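Long-range contacts in putative transcriptional regulator (MarR/EmrR family) (Acinetobacter sp. ADP1, PDB 3NRV), which probably binds DNA as a dimeric transcriptional regulator with the winged helix-turn-helix fold of the MarR family: residues I45-S50 with E106-A111; E85-S90 with A97-E102. All coordinates share one frame; numbering follows the deposited sequence. Where two conformers were deposited one is given.

Contact 1 of 2, residues I45-S50 with E106-A111; sequences IISVLS and ELYEVA
I46, S47 and S50 of helix 40-51 face L107 and Y108 of helix 102-122, and the two helices cross steeply. The axes of segments 45-50 and 106-111 approach to 10.0 Å, with 106° between their N-to-C directions. S47 and Y108 are the residues whose CA atoms lie nearest each other. In this winged helix-turn-helix protein of the MarR family, the crossing joins a helix of the DNA-binding lobe to the long helix that follows the wing.

Y108 has the largest share of the contact. Its CG lies anti to the backbone N (chi1 178°), and this sends the ring across to helix 40-51. S50 sits over one face. S50 CB is 3.5 Å from the centroid of the Y108 ring and almost exactly on the ring normal, a CH-pi contact. The hydroxyl of S50 is over the same face but shifted toward the rim, with OG 3.0 Å from Y108 CZ. I46 CG2 comes to the ring edge near its plane and lies 4.0 Å from Y108 CB. S47 approaches obliquely, its CA 3.8 Å from Y108 CE1.

The apolar end of the contact is formed by I46 and L107. Their side chains cross at about a right angle and meet through their terminal methyls, I46 CD1 and L107 CD2, 3.6 Å apart. L107 also packs on I38 and Y83.

The second subunit closes over the polar end: its Q5 packs on S50 and Y108, and its I9 on S47. No hydrogen bond joins the two segments directly. Instead a water bridges the hydroxyls, 2.8 Å from Y108 OH but with only a weak 3.4 Å bond to S50 OG.

Contact 2 of 2, residues E85-S90 with A97-E102; sequences EVNGHS and AINLTE. With SO4 (sulfate ion), chain N.
The imidazole of H89 meets strand 97-100 with its edge, where A97 CB and the sulfate oxygen O1 both lie near the ring plane. H89 NE2 is 3.8 Å from A97 CB. A hydrogen bond of 3.0 Å runs from H89 NE2 to SO4 O1. Over the centre of one ring face sits N87 OD1. This oxygen also accepts from the backbone N of H89, closing an Asx turn; the donor is tilted 33° from the carbonyl plane. N87 shares a face of the sheet with E85, A97 and N99. A chi1 of -177° swings its amide toward its own carbonyl carbon, and so toward the H89 that follows.

The sulfate, probably from the crystallisation liquor, is also bonded to D54 N and R94 NH2.

The two strands pair antiparallel. E85 with N99 and N87 with A97 are hydrogen-bonded pairs, each with two bonds. The shortest runs from N87 N to A97 O, 2.6 Å. V86 with I98 is the non-hydrogen-bonded pair between them. Their side chains point to the other face, where V86 CG2 meets I98 CD1 at 3.9 Å. Past the strand, T101 caps the start of helix 102-122: its OG1 bonds to G104 N and also to K82 O. This two-stranded hairpin is the wing of the winged helix-turn-helix fold.

How the contacts relate
Contact 1 is buried between two helices, while contact 2 is partly buried and lies farther from the centre of the chain. The chemistry follows: methyl packing and a serine over an aromatic face in contact 1, backbone pairing and a sulfate in contact 2. They meet directly. L49 CD2 is 3.5 Å from I98 O, and L100 packs on I46, L49 and S50. Helix 40-51 therefore touches the hairpin as well as helix 102-122, which it meets in contact 1. Strand 97-100 runs through T101 into helix 102-122, linking the two contacts along the chain. The second subunit reaches contact 1, but no other chain of the assembly touches the segments of contact 2.

Contact 1 of 2, residues I45-S50 with E106-A111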
loop_
_atom_site.group_PDB
_atom_site.type_symbol
_atom_site.label_atom_id
_atom_site.label_comp_id
_atom_site.label_asym_id
_atom_site.label_seq_id
_atom_site.Cartn_x
_atom_site.Cartn_y
_atom_site.Cartn_z
ATOM N N ILE C 45 -10.148 -0.545 3.554
ATOM C CA ILE C 45 -11.042 0.373 4.235
ATOM C C ILE C 45 -12.120 -0.353 5.052
ATOM O O ILE C 45 -12.389 0.009 6.191
ATOM C CB ILE C 45 -11.674 1.349 3.239
ATOM C CG1 ILE C 45 -10.592 2.340 2.794
ATOM C CG2 ILE C 45 -12.827 2.079 3.889
ATOM C CD1 ILE C 45 -10.992 3.219 1.621
ATOM N N ILE C 46 -12.730 -1.371 4.456
ATOM C CA ILE C 46 -13.713 -2.189 5.165
ATOM C C ILE C 46 -13.109 -2.726 6.460
ATOM O O ILE C 46 -13.739 -2.699 7.529
ATOM C CB ILE C 46 -14.225 -3.332 4.239
ATOM C CG1 ILE C 46 -15.242 -2.752 3.254
ATOM C CG2 ILE C 46 -14.860 -4.462 5.037
ATOM C CD1 ILE C 46 -15.388 -3.573 2.038
ATOM N N SER C 47 -11.871 -3.195 6.375
ATOM C CA SER C 47 -11.217 -3.762 7.547
ATOM C C SER C 47 -10.973 -2.688 8.622
ATOM O O SER C 47 -11.080 -2.954 9.826
ATOM C CB SER C 47 -9.923 -4.480 7.152
ATOM O OG SER C 47 -9.182 -4.830 8.304
ATOM N N VAL C 48 -10.673 -1.467 8.194
ATOM C CA VAL C 48 -10.538 -0.359 9.155
ATOM C C VAL C 48 -11.884 -0.042 9.807
ATOM O O VAL C 48 -11.969 0.108 11.015
ATOM C CB VAL C 48 -9.949 0.927 8.534
ATOM C CG1 VAL C 48 -10.065 2.113 9.516
ATOM C CG2 VAL C 48 -8.501 0.701 8.153
ATOM N N LEU C 49 -12.946 0.013 9.011
ATOM C CA LEU C 49 -14.274 0.312 9.542
ATOM C C LEU C 49 -14.747 -0.752 10.547
ATOM O O LEU C 49 -15.472 -0.447 11.494
ATOM C CB LEU C 49 -15.289 0.481 8.407
ATOM C CG LEU C 49 -15.028 1.632 7.422
ATOM C CD1 LEU C 49 -16.037 1.666 6.337
ATOM C CD2 LEU C 49 -15.044 2.956 8.181
ATOM N N SER C 50 -14.325 -1.998 10.379
ATOM C CA SER C 50 -14.799 -3.023 11.304
ATOM C C SER C 50 -14.120 -2.895 12.670
ATOM O O SER C 50 -14.611 -3.427 13.662
ATOM C CB SER C 50 -14.551 -4.425 10.742
ATOM O OG SER C 50 -13.208 -4.800 10.969
ATOM N N GLU C 106 -21.241 -8.207 6.924
ATOM C CA GLU C 106 -21.258 -9.613 6.461
ATOM C C GLU C 106 -20.038 -9.861 5.575
ATOM O O GLU C 106 -19.357 -10.874 5.702
ATOM C CB GLU C 106 -22.515 -9.899 5.651
ATOM C CG GLU C 106 -23.811 -9.893 6.446
ATOM C CD GLU C 106 -25.020 -9.835 5.526
ATOM O OE1 GLU C 106 -24.837 -9.547 4.335
ATOM O OE2 GLU C 106 -26.156 -10.054 5.981
ATOM N N LEU C 107 -19.758 -8.910 4.688
ATOM C CA LEU C 107 -18.571 -9.011 3.837
ATOM C C LEU C 107 -17.323 -9.153 4.709
ATOM O O LEU C 107 -16.485 -10.051 4.501
ATOM C CB LEU C 107 -18.467 -7.793 2.916
ATOM C CG LEU C 107 -17.210 -7.721 2.037
ATOM C CD1 LEU C 107 -17.053 -9.007 1.214
ATOM C CD2 LEU C 107 -17.262 -6.503 1.136
ATOM N N TYR C 108 -17.212 -8.302 5.724
ATOM C CA TYR C 108 -16.042 -8.370 6.589
ATOM C C TYR C 108 -15.938 -9.740 7.250
ATOM O O TYR C 108 -14.861 -10.330 7.344
ATOM C CB TYR C 108 -16.062 -7.270 7.657
ATOM C CG TYR C 108 -14.878 -7.386 8.572
ATOM C CD1 TYR C 108 -13.632 -6.896 8.198
ATOM C CD2 TYR C 108 -14.995 -8.035 9.801
ATOM C CE1 TYR C 108 -12.525 -7.038 9.035
ATOM C CE2 TYR C 108 -13.906 -8.177 10.642
ATOM C CZ TYR C 108 -12.680 -7.676 10.262
ATOM O OH TYR C 108 -11.616 -7.825 11.117
ATOM N N GLU C 109 -17.080 -10.228 7.723
ATOM C CA GLU C 109 -17.165 -11.515 8.392
ATOM C C GLU C 109 -16.603 -12.601 7.480
ATOM O O GLU C 109 -15.746 -13.368 7.893
ATOM C CB GLU C 109 -18.628 -11.808 8.747
ATOM C CG GLU C 109 -18.876 -13.146 9.445
ATOM C CD GLU C 109 -20.372 -13.416 9.666
ATOM O OE1 GLU C 109 -21.211 -12.530 9.353
ATOM O OE2 GLU C 109 -20.710 -14.516 10.147
ATOM N N VAL C 110 -17.058 -12.650 6.230
ATOM C CA VAL C 110 -16.570 -13.685 5.325
ATOM C C VAL C 110 -15.167 -13.436 4.742
ATOM O O VAL C 110 -14.415 -14.384 4.534
ATOM C CB VAL C 110 -17.602 -14.053 4.202
ATOM C CG1 VAL C 110 -18.933 -14.509 4.820
ATOM C CG2 VAL C 110 -17.817 -12.891 3.229
ATOM N N ALA C 111 -14.805 -12.185 4.468
ATOM C CA ALA C 111 -13.508 -11.914 3.833
ATOM C C ALA C 111 -12.356 -11.890 4.837
ATOM O O ALA C 111 -11.195 -12.056 4.454
ATOM C CB ALA C 111 -13.537 -10.602 3.040
HETATM O O HOH W 1 -10.995 -6.068 13.210
#

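Contact 2 of 2, residues E85-S90 with A97-E102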
loop_
_atom_site.group_PDB
_atom_site.type_symbol
_atom_site.label_atom_id
_atom_site.label_comp_id
_atom_site.label_asym_id
_atom_site.label_seq_id
_atom_site.Cartn_x
_atom_site.Cartn_y
_atom_site.Cartn_z
ATOM N N GLU C 85 -22.231 3.306 4.832
ATOM C CA GLU C 85 -23.162 4.423 4.801
ATOM C C GLU C 85 -22.561 5.543 5.640
ATOM O O GLU C 85 -21.789 5.291 6.574
ATOM C CB GLU C 85 -24.519 3.998 5.382
ATOM C CG GLU C 85 -24.394 3.560 6.826
ATOM C CD GLU C 85 -25.666 2.908 7.386
ATOM O OE1 GLU C 85 -26.621 2.649 6.614
ATOM O OE2 GLU C 85 -25.698 2.658 8.609
ATOM N N VAL C 86 -22.896 6.780 5.291
ATOM C CA VAL C 86 -22.416 7.930 6.039
ATOM C C VAL C 86 -23.325 8.107 7.236
ATOM O O VAL C 86 -24.534 8.160 7.093
ATOM C CB VAL C 86 -22.430 9.214 5.199
ATOM C CG1 VAL C 86 -22.061 10.422 6.078
ATOM C CG2 VAL C 86 -21.466 9.082 4.030
ATOM N N ASN C 87 -22.739 8.168 8.417
ATOM C CA ASN C 87 -23.510 8.369 9.630
ATOM C C ASN C 87 -23.318 9.810 10.082
ATOM O O ASN C 87 -22.236 10.188 10.513
ATOM C CB ASN C 87 -23.057 7.402 10.720
ATOM C CG ASN C 87 -23.886 7.517 11.981
ATOM O OD1 ASN C 87 -24.634 8.482 12.161
ATOM N ND2 ASN C 87 -23.757 6.531 12.870
ATOM N N GLY C 88 -24.373 10.606 9.955
ATOM C CA GLY C 88 -24.282 12.031 10.224
ATOM C C GLY C 88 -24.150 12.382 11.690
ATOM O O GLY C 88 -23.602 13.433 12.032
ATOM N N HIS C 89 -24.630 11.499 12.562
ATOM C CA HIS C 89 -24.698 11.810 13.982
ATOM C C HIS C 89 -25.327 13.194 14.146
ATOM O O HIS C 89 -24.786 14.054 14.843
ATOM C CB HIS C 89 -23.305 11.783 14.609
ATOM C CG HIS C 89 -22.725 10.410 14.727
ATOM N ND1 HIS C 89 -23.281 9.434 15.524
ATOM C CD2 HIS C 89 -21.634 9.850 14.154
ATOM C CE1 HIS C 89 -22.561 8.331 15.434
ATOM N NE2 HIS C 89 -21.556 8.557 14.606
ATOM N N SER C 90 -26.461 13.405 13.480
ATOM C CA SER C 90 -27.106 14.712 13.457
ATOM C C SER C 90 -27.353 15.266 14.862
ATOM O O SER C 90 -27.107 16.447 15.127
ATOM C CB SER C 90 -28.415 14.640 12.671
ATOM O OG SER C 90 -29.261 13.637 13.202
ATOM N N ALA C 97 -19.569 10.143 10.688
ATOM C CA ALA C 97 -18.683 8.985 10.665
ATOM C C ALA C 97 -19.071 8.076 9.502
ATOM O O ALA C 97 -20.211 8.111 9.040
ATOM C CB ALA C 97 -18.756 8.221 12.007
ATOM N N ILE C 98 -18.125 7.275 9.021
ATOM C CA ILE C 98 -18.435 6.273 8.000
ATOM C C ILE C 98 -18.654 4.940 8.729
ATOM O O ILE C 98 -17.837 4.556 9.575
ATOM C CB ILE C 98 -17.276 6.123 7.003
ATOM C CG1 ILE C 98 -16.886 7.487 6.390
ATOM C CG2 ILE C 98 -17.610 5.063 5.912
ATOM C CD1 ILE C 98 -18.010 8.118 5.557
ATOM N N ASN C 99 -19.747 4.246 8.420
ATOM C CA ASN C 99 -20.021 2.938 9.029
ATOM C C ASN C 99 -20.295 1.856 7.985
ATOM O O ASN C 99 -20.872 2.128 6.937
ATOM C CB ASN C 99 -21.261 2.986 9.930
ATOM C CG ASN C 99 -21.143 3.975 11.071
ATOM O OD1 ASN C 99 -20.070 4.206 11.623
ATOM N ND2 ASN C 99 -22.270 4.546 11.446
ATOM N N LEU C 100 -19.930 0.619 8.306
ATOM C CA LEU C 100 -20.340 -0.522 7.483
ATOM C C LEU C 100 -21.861 -0.669 7.537
ATOM O O LEU C 100 -22.465 -0.454 8.579
ATOM C CB LEU C 100 -19.702 -1.813 8.010
ATOM C CG LEU C 100 -18.178 -1.897 7.916
ATOM C CD1 LEU C 100 -17.649 -3.107 8.668
ATOM C CD2 LEU C 100 -17.774 -1.944 6.449
ATOM N N THR C 101 -22.487 -1.007 6.425
ATOM C CA THR C 101 -23.891 -1.406 6.481
ATOM C C THR C 101 -23.925 -2.847 7.013
ATOM O O THR C 101 -22.872 -3.441 7.284
ATOM C CB THR C 101 -24.506 -1.403 5.105
ATOM O OG1 THR C 101 -23.723 -2.258 4.260
ATOM C CG2 THR C 101 -24.541 0.033 4.515
ATOM N N GLU C 102 -25.118 -3.417 7.159
ATOM C CA GLU C 102 -25.205 -4.830 7.527
ATOM C C GLU C 102 -24.498 -5.707 6.483
ATOM O O GLU C 102 -23.810 -6.660 6.832
ATOM C CB GLU C 102 -26.662 -5.283 7.709
ATOM C CG GLU C 102 -26.790 -6.627 8.437
ATOM C CD GLU C 102 -28.237 -7.115 8.560
ATOM O OE1 GLU C 102 -28.547 -7.833 9.541
ATOM O OE2 GLU C 102 -29.063 -6.783 7.676
HETATM S S SO4 N . -19.183 5.139 14.981
HETATM O O1 SO4 N . -20.111 5.946 14.181
HETATM O O2 SO4 N . -17.871 5.086 14.343
HETATM O O3 SO4 N . -19.065 5.696 16.326
HETATM O O4 SO4 N . -19.699 3.775 15.098
#